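Local coordinates for spike protein P1 (Pseudoalteromonas phage pm2, PDB 2VVE) that forms the spikes at the fivefold vertices of the virion and binds the host receptor through its C-terminal part, at residues Y148-I159 against I170-H181. Residues are numbered along the deposited sequence; the frame is centred on the assembly and turned at random. Where two conformers were deposited one is given.
With CA (calcium ion), chain C.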
ATOM      1  N   TYR A 148     -28.080 -45.012 -28.709  1.00 31.76           N
ATOM      2  CA  TYR A 148     -28.214 -46.104 -27.741  1.00 39.35           C
ATOM      3  C   TYR A 148     -26.878 -46.647 -27.250  1.00 37.79           C
ATOM      4  O   TYR A 148     -26.821 -47.663 -26.551  1.00 44.28           O
ATOM      5  CB  TYR A 148     -29.102 -47.215 -28.310  1.00 35.06           C
ATOM      6  CG  TYR A 148     -30.477 -46.693 -28.644  1.00 40.29           C
ATOM      7  CD1 TYR A 148     -31.358 -46.301 -27.626  1.00 44.61           C
ATOM      8  CD2 TYR A 148     -30.881 -46.530 -29.964  1.00 39.18           C
ATOM      9  CE1 TYR A 148     -32.616 -45.792 -27.922  1.00 44.35           C
ATOM     10  CE2 TYR A 148     -32.137 -46.024 -30.268  1.00 50.72           C
ATOM     11  CZ  TYR A 148     -32.995 -45.652 -29.244  1.00 33.04           C
ATOM     12  OH  TYR A 148     -34.240 -45.153 -29.542  1.00 50.99           O
ATOM     13  N   THR A 149     -25.811 -45.953 -27.628  1.00 32.75           N
ATOM     14  CA  THR A 149     -24.476 -46.197 -27.101  1.00 33.65           C
ATOM     15  C   THR A 149     -24.479 -45.927 -25.595  1.00 35.84           C
ATOM     16  O   THR A 149     -24.972 -44.886 -25.148  1.00 39.59           O
ATOM     17  CB  THR A 149     -23.436 -45.289 -27.804  1.00 32.66           C
ATOM     18  OG1 THR A 149     -23.493 -45.504 -29.224  1.00 32.40           O
ATOM     19  CG2 THR A 149     -22.022 -45.570 -27.304  1.00 29.83           C
ATOM     20  N   SER A 150     -23.962 -46.885 -24.823  1.00 31.74           N
ATOM     21  CA  SER A 150     -23.880 -46.761 -23.375  0.50 31.95           C
ATOM     22  C   SER A 150     -22.581 -46.077 -22.965  1.00 27.67           C
ATOM     23  O   SER A 150     -21.487 -46.612 -23.195  1.00 29.71           O
ATOM     24  CB  SER A 150     -23.983 -48.136 -22.712  0.50 33.90           C
ATOM     25  OG  SER A 150     -25.266 -48.701 -22.903  0.50 33.00           O
ATOM     26  N   ILE A 151     -22.710 -44.903 -22.358  1.00 27.08           N
ATOM     27  CA  ILE A 151     -21.566 -44.144 -21.875  1.00 22.76           C
ATOM     28  C   ILE A 151     -21.496 -44.182 -20.347  1.00 23.33           C
ATOM     29  O   ILE A 151     -22.453 -43.803 -19.662  1.00 31.89           O
ATOM     30  CB  ILE A 151     -21.597 -42.671 -22.384  1.00 30.23           C
ATOM     31  CG1 ILE A 151     -21.463 -42.611 -23.917  1.00 22.82           C
ATOM     32  CG2 ILE A 151     -20.529 -41.812 -21.689  1.00 25.82           C
ATOM     33  CD1 ILE A 151     -20.168 -43.210 -24.499  1.00 22.87           C
ATOM     34  N   SER A 152     -20.361 -44.646 -19.825  1.00 25.87           N
ATOM     35  CA  SER A 152     -20.103 -44.599 -18.384  1.00 23.19           C
ATOM     36  C   SER A 152     -19.498 -43.253 -18.027  1.00 18.80           C
ATOM     37  O   SER A 152     -18.613 -42.751 -18.728  1.00 17.33           O
ATOM     38  CB  SER A 152     -19.181 -45.742 -17.936  1.00 24.11           C
ATOM     39  OG  SER A 152     -19.822 -47.000 -18.090  1.00 29.54           O
ATOM     40  N   VAL A 153     -20.006 -42.666 -16.948  1.00 19.27           N
ATOM     41  CA  VAL A 153     -19.533 -41.372 -16.461  1.00 19.20           C
ATOM     42  C   VAL A 153     -19.160 -41.439 -14.977  1.00 23.43           C
ATOM     43  O   VAL A 153     -19.745 -42.201 -14.201  1.00 19.12           O
ATOM     44  CB  VAL A 153     -20.567 -40.226 -16.687  1.00 21.60           C
ATOM     45  CG1 VAL A 153     -20.905 -40.069 -18.173  1.00 21.03           C
ATOM     46  CG2 VAL A 153     -21.829 -40.457 -15.882  1.00 20.41           C
ATOM     47  N   LYS A 154     -18.158 -40.658 -14.602  1.00 22.55           N
ATOM     48  CA  LYS A 154     -17.803 -40.484 -13.204  1.00 18.14           C
ATOM     49  C   LYS A 154     -17.180 -39.095 -13.034  1.00 21.98           C
ATOM     50  O   LYS A 154     -15.957 -38.937 -13.159  1.00 16.35           O
ATOM     51  CB  LYS A 154     -16.876 -41.608 -12.709  1.00 17.94           C
ATOM     52  CG  LYS A 154     -16.523 -41.501 -11.214  1.00 22.95           C
ATOM     53  CD  LYS A 154     -15.957 -42.792 -10.647  1.00 26.27           C
ATOM     54  CE  LYS A 154     -17.051 -43.710 -10.139  1.00 38.15           C
ATOM     55  NZ  LYS A 154     -16.478 -44.972  -9.602  1.00 50.17           N
ATOM     56  N   PRO A 155     -18.029 -38.078 -12.765  1.00 15.80           N
ATOM     57  CA  PRO A 155     -17.526 -36.715 -12.587  1.00 14.88           C
ATOM     58  C   PRO A 155     -16.683 -36.601 -11.314  1.00 12.75           C
ATOM     59  O   PRO A 155     -16.901 -37.352 -10.363  1.00 12.58           O
ATOM     60  CB  PRO A 155     -18.804 -35.868 -12.491  1.00 14.90           C
ATOM     61  CG  PRO A 155     -19.870 -36.843 -12.038  1.00 12.05           C
ATOM     62  CD  PRO A 155     -19.500 -38.153 -12.649  1.00 17.16           C
ATOM     63  N   ALA A 156     -15.711 -35.698 -11.311  1.00 16.32           N
ATOM     64  CA  ALA A 156     -14.875 -35.493 -10.121  1.00 10.59           C
ATOM     65  C   ALA A 156     -14.493 -34.032  -9.961  1.00 11.19           C
ATOM     66  O   ALA A 156     -14.583 -33.251 -10.920  1.00 11.27           O
ATOM     67  CB  ALA A 156     -13.623 -36.365 -10.180  1.00 12.27           C
ATOM     68  N   PHE A 157     -14.117 -33.665  -8.735  1.00 12.53           N
ATOM     69  CA  PHE A 157     -13.310 -32.471  -8.500  1.00 10.61           C
ATOM     70  C   PHE A 157     -11.911 -32.954  -8.243  1.00 10.60           C
ATOM     71  O   PHE A 157     -11.710 -33.798  -7.367  1.00 12.09           O
ATOM     72  CB  PHE A 157     -13.772 -31.710  -7.258  1.00 12.39           C
ATOM     73  CG  PHE A 157     -15.190 -31.239  -7.326  1.00 18.48           C
ATOM     74  CD1 PHE A 157     -15.604 -30.370  -8.332  1.00 13.75           C
ATOM     75  CD2 PHE A 157     -16.110 -31.652  -6.369  1.00 14.38           C
ATOM     76  CE1 PHE A 157     -16.938 -29.909  -8.381  1.00 15.82           C
ATOM     77  CE2 PHE A 157     -17.450 -31.215  -6.412  1.00 18.73           C
ATOM     78  CZ  PHE A 157     -17.855 -30.336  -7.420  1.00 18.51           C
ATOM     79  N   TYR A 158     -10.952 -32.442  -9.021  1.00  9.44           N
ATOM     80  CA  TYR A 158      -9.543 -32.604  -8.679  1.00 12.94           C
ATOM     81  C   TYR A 158      -9.123 -31.346  -7.920  1.00 14.31           C
ATOM     82  O   TYR A 158      -9.198 -30.247  -8.467  1.00 11.92           O
ATOM     83  CB  TYR A 158      -8.671 -32.749  -9.933  1.00  8.39           C
ATOM     84  CG  TYR A 158      -8.826 -34.039 -10.714  1.00 10.08           C
ATOM     85  CD1 TYR A 158      -9.594 -35.117 -10.232  1.00 16.84           C
ATOM     86  CD2 TYR A 158      -8.198 -34.183 -11.938  1.00 17.27           C
ATOM     87  CE1 TYR A 158      -9.716 -36.291 -10.973  1.00 20.89           C
ATOM     88  CE2 TYR A 158      -8.315 -35.340 -12.675  1.00 16.54           C
ATOM     89  CZ  TYR A 158      -9.056 -36.392 -12.200  1.00 19.48           C
ATOM     90  OH  TYR A 158      -9.120 -37.533 -12.983  1.00 16.95           O
ATOM     91  N   ILE A 159      -8.675 -31.504  -6.676  1.00 11.16           N
ATOM     92  CA  ILE A 159      -8.378 -30.357  -5.814  1.00  9.67           C
ATOM     93  C   ILE A 159      -6.931 -30.405  -5.318  1.00 13.86           C
ATOM     94  O   ILE A 159      -6.455 -31.453  -4.870  1.00 16.18           O
ATOM     95  CB  ILE A 159      -9.347 -30.281  -4.602  1.00 16.10           C
ATOM     96  CG1 ILE A 159     -10.809 -30.400  -5.069  1.00 10.55           C
ATOM     97  CG2 ILE A 159      -9.105 -28.991  -3.785  1.00 13.15           C
ATOM     98  CD1 ILE A 159     -11.852 -30.264  -3.945  1.00  8.85           C
ATOM     99  N   ILE A 170      -5.982 -34.095  -5.496  1.00 13.00           N
ATOM    100  CA  ILE A 170      -6.804 -35.161  -4.904  1.00 12.43           C
ATOM    101  C   ILE A 170      -8.113 -35.257  -5.683  1.00 12.92           C
ATOM    102  O   ILE A 170      -8.798 -34.251  -5.918  1.00 13.42           O
ATOM    103  CB  ILE A 170      -7.084 -34.909  -3.401  1.00 16.13           C
ATOM    104  CG1 ILE A 170      -5.779 -34.609  -2.642  1.00 15.56           C
ATOM    105  CG2 ILE A 170      -7.905 -36.075  -2.773  1.00 14.60           C
ATOM    106  CD1 ILE A 170      -4.650 -35.644  -2.825  1.00 22.02           C
ATOM    107  N   LYS A 171      -8.436 -36.471  -6.114  1.00 14.50           N
ATOM    108  CA  LYS A 171      -9.671 -36.726  -6.831  1.00 11.73           C
ATOM    109  C   LYS A 171     -10.826 -36.996  -5.862  1.00 15.21           C
ATOM    110  O   LYS A 171     -10.746 -37.916  -5.046  1.00 15.13           O
ATOM    111  CB  LYS A 171      -9.469 -37.934  -7.747  1.00 11.24           C
ATOM    112  CG  LYS A 171     -10.756 -38.497  -8.361  1.00 18.31           C
ATOM    113  CD  LYS A 171     -10.465 -39.688  -9.267  1.00 16.99           C
ATOM    114  CE  LYS A 171     -10.036 -40.918  -8.469  1.00 32.77           C
ATOM    115  NZ  LYS A 171      -9.718 -42.056  -9.372  1.00 31.68           N
ATOM    116  N   TYR A 172     -11.901 -36.212  -5.968  1.00 12.20           N
ATOM    117  CA  TYR A 172     -13.112 -36.455  -5.153  1.00 12.11           C
ATOM    118  C   TYR A 172     -14.301 -36.847  -6.007  1.00 11.18           C
ATOM    119  O   TYR A 172     -14.631 -36.154  -6.982  1.00 11.23           O
ATOM    120  CB  TYR A 172     -13.498 -35.221  -4.334  1.00 16.41           C
ATOM    121  CG  TYR A 172     -12.506 -34.865  -3.273  1.00 11.44           C
ATOM    122  CD1 TYR A 172     -12.627 -35.369  -1.978  1.00 18.90           C
ATOM    123  CD2 TYR A 172     -11.459 -33.985  -3.551  1.00 14.03           C
ATOM    124  CE1 TYR A 172     -11.710 -35.038  -0.985  1.00 16.68           C
ATOM    125  CE2 TYR A 172     -10.540 -33.643  -2.562  1.00 18.24           C
ATOM    126  CZ  TYR A 172     -10.675 -34.172  -1.286  1.00 18.75           C
ATOM    127  OH  TYR A 172      -9.764 -33.833  -0.310  1.00 31.61           O
ATOM    128  N   THR A 173     -14.942 -37.946  -5.626  1.00 12.71           N
ATOM    129  CA  THR A 173     -16.120 -38.470  -6.338  1.00 11.44           C
ATOM    130  C   THR A 173     -17.234 -38.887  -5.371  1.00 17.00           C
ATOM    131  O   THR A 173     -16.975 -39.138  -4.184  1.00 15.59           O
ATOM    132  CB  THR A 173     -15.760 -39.695  -7.230  1.00 13.69           C
ATOM    133  OG1 THR A 173     -15.151 -40.709  -6.423  1.00 17.02           O
ATOM    134  CG2 THR A 173     -14.796 -39.305  -8.368  1.00 19.29           C
ATOM    135  N   SER A 174     -18.465 -38.976  -5.878  1.00 15.27           N
ATOM    136  CA  SER A 174     -19.592 -39.466  -5.058  1.00 19.94           C
ATOM    137  C   SER A 174     -20.515 -40.457  -5.772  1.00 26.55           C
ATOM    138  O   SER A 174     -21.256 -41.198  -5.116  1.00 28.47           O
ATOM    139  CB  SER A 174     -20.418 -38.298  -4.504  1.00 26.93           C
ATOM    140  OG  SER A 174     -21.235 -37.708  -5.512  1.00 20.88           O
ATOM    141  N   TYR A 175     -20.493 -40.459  -7.103  1.00 15.59           N
ATOM    142  CA  TYR A 175     -21.340 -41.378  -7.896  1.00 23.59           C
ATOM    143  C   TYR A 175     -20.721 -41.717  -9.253  1.00 24.59           C
ATOM    144  O   TYR A 175     -19.922 -40.947  -9.801  1.00 21.16           O
ATOM    145  CB  TYR A 175     -22.764 -40.806  -8.111  1.00 22.53           C
ATOM    146  CG  TYR A 175     -22.869 -39.758  -9.215  1.00 18.29           C
ATOM    147  CD1 TYR A 175     -23.143 -40.122 -10.542  1.00 17.94           C
ATOM    148  CD2 TYR A 175     -22.697 -38.404  -8.930  1.00 20.02           C
ATOM    149  CE1 TYR A 175     -23.237 -39.157 -11.556  1.00 23.88           C
ATOM    150  CE2 TYR A 175     -22.789 -37.440  -9.926  1.00 21.11           C
ATOM    151  CZ  TYR A 175     -23.051 -37.818 -11.234  1.00 20.85           C
ATOM    152  OH  TYR A 175     -23.132 -36.838 -12.198  1.00 19.30           O
ATOM    153  N   GLY A 176     -21.097 -42.880  -9.780  1.00 26.73           N
ATOM    154  CA  GLY A 176     -20.888 -43.210 -11.192  1.00 23.48           C
ATOM    155  C   GLY A 176     -22.231 -43.529 -11.828  1.00 22.20           C
ATOM    156  O   GLY A 176     -23.168 -43.923 -11.133  1.00 22.03           O
ATOM    157  N   SER A 177     -22.330 -43.362 -13.145  1.00 21.87           N
ATOM    158  CA  SER A 177     -23.590 -43.623 -13.860  1.00 22.61           C
ATOM    159  C   SER A 177     -23.323 -44.181 -15.247  1.00 27.30           C
ATOM    160  O   SER A 177     -22.362 -43.788 -15.913  1.00 21.04           O
ATOM    161  CB  SER A 177     -24.412 -42.331 -13.966  1.00 25.39           C
ATOM    162  OG  SER A 177     -25.597 -42.522 -14.714  1.00 27.13           O
ATOM    163  N   THR A 178     -24.178 -45.098 -15.687  1.00 27.27           N
ATOM    164  CA  THR A 178     -24.024 -45.690 -17.004  1.00 29.27           C
ATOM    165  C   THR A 178     -25.367 -45.740 -17.709  1.00 29.67           C
ATOM    166  O   THR A 178     -26.394 -46.094 -17.113  1.00 35.86           O
ATOM    167  CB  THR A 178     -23.389 -47.106 -16.931  1.00 29.18           C
ATOM    168  OG1 THR A 178     -22.193 -47.057 -16.145  1.00 34.17           O
ATOM    169  CG2 THR A 178     -23.024 -47.613 -18.316  1.00 29.90           C
ATOM    170  N   GLY A 179     -25.343 -45.372 -18.982  1.00 31.80           N
ATOM    171  CA  GLY A 179     -26.498 -45.505 -19.848  1.00 24.79           C
ATOM    172  C   GLY A 179     -26.381 -44.596 -21.052  1.00 25.39           C
ATOM    173  O   GLY A 179     -25.305 -44.055 -21.341  1.00 26.75           O
ATOM    174  N   SER A 180     -27.489 -44.471 -21.778  1.00 26.42           N
ATOM    175  CA  SER A 180     -27.586 -43.508 -22.864  0.70 27.69           C
ATOM    176  C   SER A 180     -28.240 -42.251 -22.312  1.00 29.39           C
ATOM    177  O   SER A 180     -29.429 -42.246 -21.985  1.00 29.95           O
ATOM    178  CB  SER A 180     -28.387 -44.090 -24.031  0.70 35.26           C
ATOM    179  OG  SER A 180     -27.813 -45.315 -24.456  0.70 32.67           O
ATOM    180  N   HIS A 181     -27.447 -41.191 -22.199  1.00 30.37           N
ATOM    181  CA  HIS A 181     -27.872 -39.964 -21.528  1.00 28.09           C
ATOM    182  C   HIS A 181     -28.554 -38.974 -22.462  1.00 27.94           C
ATOM    183  O   HIS A 181     -27.967 -38.529 -23.452  1.00 29.34           O
ATOM    184  CB  HIS A 181     -26.674 -39.317 -20.834  1.00 23.80           C
ATOM    185  CG  HIS A 181     -25.879 -40.272 -19.996  1.00 26.21           C
ATOM    186  ND1 HIS A 181     -26.144 -40.490 -18.663  1.00 23.69           N
ATOM    187  CD2 HIS A 181     -24.836 -41.078 -20.308  1.00 32.75           C
ATOM    188  CE1 HIS A 181     -25.295 -41.382 -18.187  1.00 43.20           C
ATOM    189  NE2 HIS A 181     -24.491 -41.757 -19.165  1.00 26.19           N
TER
HETATM  190 CA    CA C1336     -19.666 -47.974 -22.841  1.00 30.30          CA
HETATM  191  O   HOH W   1     -20.578 -48.145 -20.975  1.00 29.16           O
HETATM  192  O   HOH W   2     -18.766 -38.696  -8.855  1.00 15.57           O
HETATM  193  O   HOH W   3     -17.731 -49.311 -22.401  1.00 27.06           O
HETATM  194  O   HOH W   4     -20.781 -50.087 -22.929  1.00 24.30           O
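Residues 155-159 run antiparallel to 170-172, with segment axes 4.6 Å apart at 151°, and 151-153 likewise pairs with 177-179 at 169°. Two-way N-H...O bonds join Phe157 with Tyr172, Ile159 with Ile170 and Val153 with Ser177; the Ile151-Gly179 pair is less even, its return bond being weak. Between Val153 and Phe157 the register slips by one residue. There a water spans the gap, donating to Pro155 O and Tyr175 O and accepting from Ser174 N. Tyr175 turns back toward Pro155 (chi1 79°, CG between the backbone N and the carbonyl carbon), and Pro155 CD sits off-centre over its ring, 4.3 Å from the centroid, in a CH-pi contact, while the phenol hydroxyl bonds to His137.

Near the calcium end, His181 NE2 reaches Ile151 O at 2.9 Å, with the oxygen in the imidazole plane; this carbonyl thus takes a firm side-chain bond beside the weak one from Gly179 N. On the opposite face from Val153 and Ser177, Ser152 OG and Thr178 OG1 share a hydrogen bond of 3.1 Å.

Farther along, Ile159 CD1 packs on Tyr172 CD2 at 3.8 Å. Lys171 runs alongside Tyr158, with Lys171 CG 3.6 Å from Tyr158 CE1 at the ring edge. Phe157 packs from the hairpin's sheet onto the facing strands 129-137 and 189-195, consistent with a jelly-roll-like sandwich.

Ser150 O binds calcium at 2.3 Å, with Asp212 and Asp214 completing the protein ligands; one calcium-bound water also hydrogen-bonds Ser152 OG. The hairpin's polar end is therefore coupled to the metal site through both main chain and water, whereas its other end combines paired backbone bonds with apolar side-chain contacts.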